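Local coordinates for protein forkhead-associated 1 (Saccharomyces cerevisiae, PDB 6C4U) that binds phosphothreonine peptides, here as an engineered FHA domain in complex with a phosphopeptide of the human transcription factor c-Myc, at residues F[58-63]-F[73-78]; F[100-105]-F[115-120]. One frame throughout, in Å; residues are numbered along the deposited sequence.

Interaction 1 (F[58-63]-F[73-78]); sequences NKHFQI and LNDIST
Q62 and N74 are paired in the antiparallel ladder by two backbone hydrogen bonds. Q62 N gives to N74 O at 3.0 Å, and N74 N gives to Q62 O at 2.9 Å. A third bond, I76 N to H60 O at 3.0 Å, lies past the last bridge, F61 with D75. The side chains of Q62 and N74 run side by side and add an amide-to-amide hydrogen bond, Q62 NE2 to N74 OD1 at 3.3 Å. It lies in the carbonyl plane of N74, on a lone pair, although the two amides are turned 38° apart. N74 ND2 is satisfied by S92 O. The I76 side chain crosses that of Q62 at about a right angle, with I76 CD1 3.8 Å from Q62 CG. On the F61 face, L73 CD1 packs on F61 CD2. S77 CB lies over the centre of one face of the H60 ring, 3.3 Å from its centroid, a CH-pi contact. H60 CG is anti to the backbone N (chi1 -162°), which swings the ring back over S77. Both ring nitrogens are used: ND1 takes S57 N, and NE2 gives to G80 O. An alanine at H60 is likely to leave S57 N and G80 O without these partners and S77 CB without its ring. D75 OD1 bonds T81 OG1 and takes a weak bond from S77 N. H60 and F61 both face F40, a classic beta bulge. Beyond it, N58 N and T78 OG1 bond a modified side chain of the bound peptide, consistent with the phosphothreonine site of an FHA domain.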
loop_
_atom_site.group_PDB
_atom_site.type_symbol
_atom_site.label_atom_id
_atom_site.label_comp_id
_atom_site.label_asym_id
_atom_site.label_seq_id
_atom_site.Cartn_x
_atom_site.Cartn_y
_atom_site.Cartn_z
ATOM N N ASN F 58 4.984 -11.581 -4.928
ATOM C CA ASN F 58 5.908 -10.677 -5.630
ATOM C C ASN F 58 5.317 -9.302 -5.812
ATOM O O ASN F 58 6.012 -8.297 -5.635
ATOM C CB ASN F 58 6.282 -11.237 -7.004
ATOM C CG ASN F 58 7.291 -12.341 -6.906
ATOM O OD1 ASN F 58 8.498 -12.082 -6.854
ATOM N ND2 ASN F 58 6.807 -13.581 -6.846
ATOM N N LYS F 59 4.051 -9.281 -6.219
ATOM C CA LYS F 59 3.241 -8.078 -6.168
ATOM C C LYS F 59 2.062 -8.456 -5.292
ATOM O O LYS F 59 1.191 -9.231 -5.695
ATOM C CB LYS F 59 2.817 -7.595 -7.557
ATOM C CG LYS F 59 3.950 -6.987 -8.370
ATOM C CD LYS F 59 3.701 -5.812 -9.290
ATOM C CE LYS F 59 5.007 -5.576 -10.077
ATOM N NZ LYS F 59 5.426 -4.172 -10.435
ATOM N N HIS F 60 2.065 -7.918 -4.075
ATOM C CA HIS F 60 1.173 -8.346 -3.017
ATOM C C HIS F 60 -0.046 -7.449 -2.855
ATOM O O HIS F 60 -1.161 -7.934 -2.715
ATOM C CB HIS F 60 1.944 -8.432 -1.704
ATOM C CG HIS F 60 1.248 -9.247 -0.668
ATOM N ND1 HIS F 60 1.646 -10.521 -0.335
ATOM C CD2 HIS F 60 0.152 -8.982 0.081
ATOM C CE1 HIS F 60 0.829 -11.002 0.588
ATOM N NE2 HIS F 60 -0.092 -10.088 0.855
ATOM N N PHE F 61 0.161 -6.141 -2.839
ATOM C CA PHE F 61 -0.981 -5.217 -2.855
ATOM C C PHE F 61 -0.574 -3.909 -3.499
ATOM O O PHE F 61 0.613 -3.649 -3.669
ATOM C CB PHE F 61 -1.595 -5.023 -1.446
ATOM C CG PHE F 61 -0.677 -4.365 -0.442
ATOM C CD1 PHE F 61 0.175 -5.143 0.348
ATOM C CD2 PHE F 61 -0.674 -2.983 -0.254
ATOM C CE1 PHE F 61 1.041 -4.551 1.253
ATOM C CE2 PHE F 61 0.181 -2.391 0.671
ATOM C CZ PHE F 61 1.029 -3.171 1.415
ATOM N N GLN F 62 -1.569 -3.123 -3.897
ATOM C CA GLN F 62 -1.327 -1.824 -4.485
ATOM C C GLN F 62 -2.106 -0.802 -3.711
ATOM O O GLN F 62 -3.145 -1.117 -3.107
ATOM C CB GLN F 62 -1.808 -1.772 -5.946
ATOM C CG GLN F 62 -1.472 -2.995 -6.782
ATOM C CD GLN F 62 -1.727 -2.822 -8.238
ATOM O OE1 GLN F 62 -0.803 -2.561 -8.986
ATOM N NE2 GLN F 62 -2.961 -3.060 -8.654
ATOM N N ILE F 63 -1.611 0.428 -3.741
ATOM C CA ILE F 63 -2.328 1.566 -3.206
ATOM C C ILE F 63 -2.568 2.490 -4.378
ATOM O O ILE F 63 -1.658 2.770 -5.148
ATOM C CB ILE F 63 -1.555 2.234 -2.048
ATOM C CG1 ILE F 63 -1.537 1.271 -0.855
ATOM C CG2 ILE F 63 -2.188 3.568 -1.664
ATOM C CD1 ILE F 63 -0.738 1.727 0.332
ATOM N N LEU F 73 -6.912 0.507 -1.392
ATOM C CA LEU F 73 -6.074 -0.672 -1.222
ATOM C C LEU F 73 -6.603 -1.865 -2.048
ATOM O O LEU F 73 -7.741 -2.312 -1.844
ATOM C CB LEU F 73 -6.001 -1.019 0.268
ATOM C CG LEU F 73 -5.426 -2.399 0.626
ATOM C CD1 LEU F 73 -3.954 -2.480 0.303
ATOM C CD2 LEU F 73 -5.629 -2.719 2.076
ATOM N N ASN F 74 -5.756 -2.384 -2.948
ATOM C CA ASN F 74 -6.097 -3.505 -3.837
ATOM C C ASN F 74 -5.277 -4.722 -3.391
ATOM O O ASN F 74 -4.066 -4.753 -3.628
ATOM C CB ASN F 74 -5.798 -3.095 -5.326
ATOM C CG ASN F 74 -6.367 -4.066 -6.382
ATOM O OD1 ASN F 74 -5.843 -4.174 -7.516
ATOM N ND2 ASN F 74 -7.464 -4.742 -6.042
ATOM N N ASP F 75 -5.892 -5.706 -2.726
ATOM C CA ASP F 75 -5.159 -6.983 -2.490
ATOM C C ASP F 75 -5.003 -7.734 -3.809
ATOM O O ASP F 75 -5.982 -7.886 -4.522
ATOM C CB ASP F 75 -5.865 -7.914 -1.481
ATOM C CG ASP F 75 -5.117 -9.250 -1.298
ATOM O OD1 ASP F 75 -3.870 -9.213 -1.286
ATOM O OD2 ASP F 75 -5.749 -10.338 -1.193
ATOM N N ILE F 76 -3.799 -8.204 -4.124
ATOM C CA ILE F 76 -3.561 -8.991 -5.352
ATOM C C ILE F 76 -2.616 -10.153 -5.061
ATOM O O ILE F 76 -1.754 -10.527 -5.876
ATOM C CB ILE F 76 -3.033 -8.116 -6.510
ATOM C CG1 ILE F 76 -1.721 -7.426 -6.145
ATOM C CG2 ILE F 76 -4.066 -7.053 -6.865
ATOM C CD1 ILE F 76 -1.049 -6.710 -7.292
ATOM N N SER F 77 -2.822 -10.750 -3.892
ATOM C CA SER F 77 -1.870 -11.681 -3.312
ATOM C C SER F 77 -2.407 -13.092 -3.234
ATOM O O SER F 77 -3.619 -13.301 -3.092
ATOM C CB SER F 77 -1.511 -11.232 -1.898
ATOM O OG SER F 77 -2.641 -11.294 -1.036
ATOM N N THR F 78 -1.479 -14.041 -3.272
ATOM C CA THR F 78 -1.751 -15.430 -2.946
ATOM C C THR F 78 -2.263 -15.583 -1.509
ATOM O O THR F 78 -3.317 -16.171 -1.308
ATOM C CB THR F 78 -0.474 -16.295 -3.118
ATOM O OG1 THR F 78 -0.069 -16.293 -4.491
ATOM C CG2 THR F 78 -0.700 -17.747 -2.656
#

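Interaction 2 (F[100-105]-F[115-120]); sequences DEITVR and LVIFIN
E101 and I102 pair with V116 and L115 in an antiparallel hairpin whose strand axes, 101-105 and 115-119, approach to 4.7 Å at 155°. I102 and L115 form the hydrogen-bonded pair. I102 N gives to L115 O and L115 N to I102 O, both at 2.8 Å. E101 and V116 form the non-hydrogen-bonded pair. One step further, I117 N gives to D100 O at 2.9 Å. D100 O also receives a CA-H...O contact from V116 CA, and L115 O receives one from E101 CA.

The side chains split between two faces. On one, E101 and V116 meet loosely, with E101 CG 4.1 Å from V116 CG2. The extended E101 chain leads on from there, away from V116, and OE2 bonds S114 OG. On the other face, the tips of two isoleucines meet: I102 CD1 lies 3.7 Å from I117 CD1 and 3.8 Å from I117 CG1. In I102, CG1 is anti to the carbonyl carbon and the chain then runs straight on (chi2 177°), which carries CD1 across to I117. In I117 the chain bends instead (chi2 -53°), and CD1 lies beside its partner. L115 turns to this apolar face too. The carboxylate of D100 is held by S97 N through OD2.

Both strands lie inside their sheet. Strand 4-10 flanks 112-119, with L115 and I117 touching V8. Strand 82-83 flanks 101-105. The isoleucine face packs on strand 61-66, where I117 touches I63. Just past the end of strand 112-119, N120 is the N-cap of helix 121-125, its OD1 taking K122 N.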
loop_
_atom_site.group_PDB
_atom_site.type_symbol
_atom_site.label_atom_id
_atom_site.label_comp_id
_atom_site.label_asym_id
_atom_site.label_seq_id
_atom_site.Cartn_x
_atom_site.Cartn_y
_atom_site.Cartn_z
ATOM N N ASP F 100 -4.496 3.874 9.125
ATOM C CA ASP F 100 -4.876 2.465 8.911
ATOM C C ASP F 100 -3.665 1.558 8.967
ATOM O O ASP F 100 -2.552 1.990 8.677
ATOM C CB ASP F 100 -5.587 2.279 7.560
ATOM C CG ASP F 100 -7.067 2.639 7.609
ATOM O OD1 ASP F 100 -7.554 3.086 8.669
ATOM O OD2 ASP F 100 -7.738 2.485 6.575
ATOM N N GLU F 101 -3.893 0.305 9.355
ATOM C CA GLU F 101 -2.810 -0.663 9.514
ATOM C C GLU F 101 -2.960 -1.821 8.523
ATOM O O GLU F 101 -3.873 -2.652 8.631
ATOM C CB GLU F 101 -2.776 -1.187 10.955
ATOM C CG GLU F 101 -1.573 -2.047 11.316
ATOM C CD GLU F 101 -1.628 -2.571 12.767
ATOM O OE1 GLU F 101 -2.711 -2.567 13.429
ATOM O OE2 GLU F 101 -0.593 -2.981 13.310
ATOM N N ILE F 102 -2.031 -1.881 7.581
ATOM C CA ILE F 102 -1.980 -2.929 6.561
ATOM C C ILE F 102 -1.046 -4.023 7.053
ATOM O O ILE F 102 0.080 -3.744 7.441
ATOM C CB ILE F 102 -1.501 -2.339 5.210
ATOM C CG1 ILE F 102 -2.452 -1.209 4.776
ATOM C CG2 ILE F 102 -1.524 -3.382 4.118
ATOM C CD1 ILE F 102 -2.066 -0.499 3.503
ATOM N N THR F 103 -1.512 -5.268 7.022
ATOM C CA THR F 103 -0.795 -6.399 7.632
ATOM C C THR F 103 -0.730 -7.565 6.668
ATOM O O THR F 103 -1.730 -7.870 6.028
ATOM C CB THR F 103 -1.530 -6.903 8.901
ATOM O OG1 THR F 103 -2.566 -5.974 9.299
ATOM C CG2 THR F 103 -0.565 -7.101 10.008
ATOM N N VAL F 104 0.424 -8.221 6.576
ATOM C CA VAL F 104 0.575 -9.414 5.715
ATOM C C VAL F 104 1.232 -10.528 6.521
ATOM O O VAL F 104 1.905 -10.272 7.491
ATOM C CB VAL F 104 1.390 -9.110 4.432
ATOM C CG1 VAL F 104 0.738 -7.984 3.656
ATOM C CG2 VAL F 104 2.835 -8.754 4.739
ATOM N N ARG F 105 1.068 -11.769 6.112
ATOM C CA ARG F 105 1.680 -12.897 6.844
ATOM C C ARG F 105 3.049 -13.238 6.278
ATOM O O ARG F 105 3.292 -13.081 5.060
ATOM C CB ARG F 105 0.792 -14.105 6.758
ATOM C CG ARG F 105 -0.552 -13.917 7.454
ATOM C CD ARG F 105 -1.720 -14.600 6.739
ATOM N NE ARG F 105 -1.608 -16.059 6.726
ATOM C CZ ARG F 105 -2.152 -16.884 5.833
ATOM N NH1 ARG F 105 -2.917 -16.422 4.837
ATOM N NH2 ARG F 105 -1.927 -18.191 5.928
ATOM N N LEU F 115 2.320 -2.476 8.495
ATOM C CA LEU F 115 2.627 -1.146 7.973
ATOM C C LEU F 115 1.487 -0.210 8.345
ATOM O O LEU F 115 0.334 -0.634 8.411
ATOM C CB LEU F 115 2.747 -1.173 6.463
ATOM C CG LEU F 115 3.603 -2.252 5.825
ATOM C CD1 LEU F 115 3.622 -1.988 4.298
ATOM C CD2 LEU F 115 4.983 -2.380 6.453
ATOM N N VAL F 116 1.804 1.061 8.570
ATOM C CA VAL F 116 0.792 2.028 8.955
ATOM C C VAL F 116 0.820 3.212 8.009
ATOM O O VAL F 116 1.896 3.758 7.721
ATOM C CB VAL F 116 0.992 2.486 10.414
ATOM C CG1 VAL F 116 -0.012 3.561 10.798
ATOM C CG2 VAL F 116 0.826 1.288 11.341
ATOM N N ILE F 117 -0.370 3.606 7.543
ATOM C CA ILE F 117 -0.485 4.666 6.549
ATOM C C ILE F 117 -0.747 5.955 7.272
ATOM O O ILE F 117 -1.650 6.011 8.140
ATOM C CB ILE F 117 -1.658 4.415 5.558
ATOM C CG1 ILE F 117 -1.596 3.001 4.974
ATOM C CG2 ILE F 117 -1.657 5.434 4.426
ATOM C CD1 ILE F 117 -0.272 2.650 4.346
ATOM N N PHE F 118 0.045 6.971 6.920
ATOM C CA PHE F 118 -0.140 8.300 7.465
ATOM C C PHE F 118 -0.355 9.172 6.242
ATOM O O PHE F 118 0.511 9.268 5.368
ATOM C CB PHE F 118 1.017 8.719 8.347
ATOM C CG PHE F 118 0.982 10.152 8.760
ATOM C CD1 PHE F 118 -0.090 10.727 9.475
ATOM C CD2 PHE F 118 2.048 10.931 8.483
ATOM C CE1 PHE F 118 -0.061 12.033 9.857
ATOM C CE2 PHE F 118 2.100 12.291 8.892
ATOM C CZ PHE F 118 1.029 12.825 9.568
ATOM N N ILE F 119 -1.550 9.743 6.132
ATOM C CA ILE F 119 -2.023 10.385 4.948
ATOM C C ILE F 119 -1.827 11.889 5.136
ATOM O O ILE F 119 -2.350 12.479 6.070
ATOM C CB ILE F 119 -3.480 10.079 4.633
ATOM C CG1 ILE F 119 -3.662 8.548 4.542
ATOM C CG2 ILE F 119 -3.921 10.768 3.343
ATOM C CD1 ILE F 119 -5.126 7.980 4.363
ATOM N N ASN F 120 -1.055 12.498 4.234
ATOM C CA ASN F 120 -0.796 13.925 4.266
ATOM C C ASN F 120 -2.042 14.680 3.786
ATOM O O ASN F 120 -2.334 14.714 2.579
ATOM C CB ASN F 120 0.411 14.273 3.396
ATOM C CG ASN F 120 0.639 15.780 3.268
ATOM O OD1 ASN F 120 0.002 16.580 3.957
ATOM N ND2 ASN F 120 1.535 16.179 2.378
#

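Interaction 1 closes before interaction 2 opens, so the two follow in series along the chain. Each joins the strands of one beta hairpin, 61-66 with 71-75 and 101-105 with 112-119. The hairpins belong to different sheets, and their contacts lie about 13 Å apart, centre to centre. The sheets face each other as the two layers of the FHA beta sandwich. F61 CZ reaches I102 CG2 at 3.7 Å, and H60 NE2 packs on V104 CG1 at 3.6 Å. The apolar faces of both contacts thus share one core. The bound peptide is met by both: its modified side chain by interaction 1, and an apolar one by R105 of interaction 2.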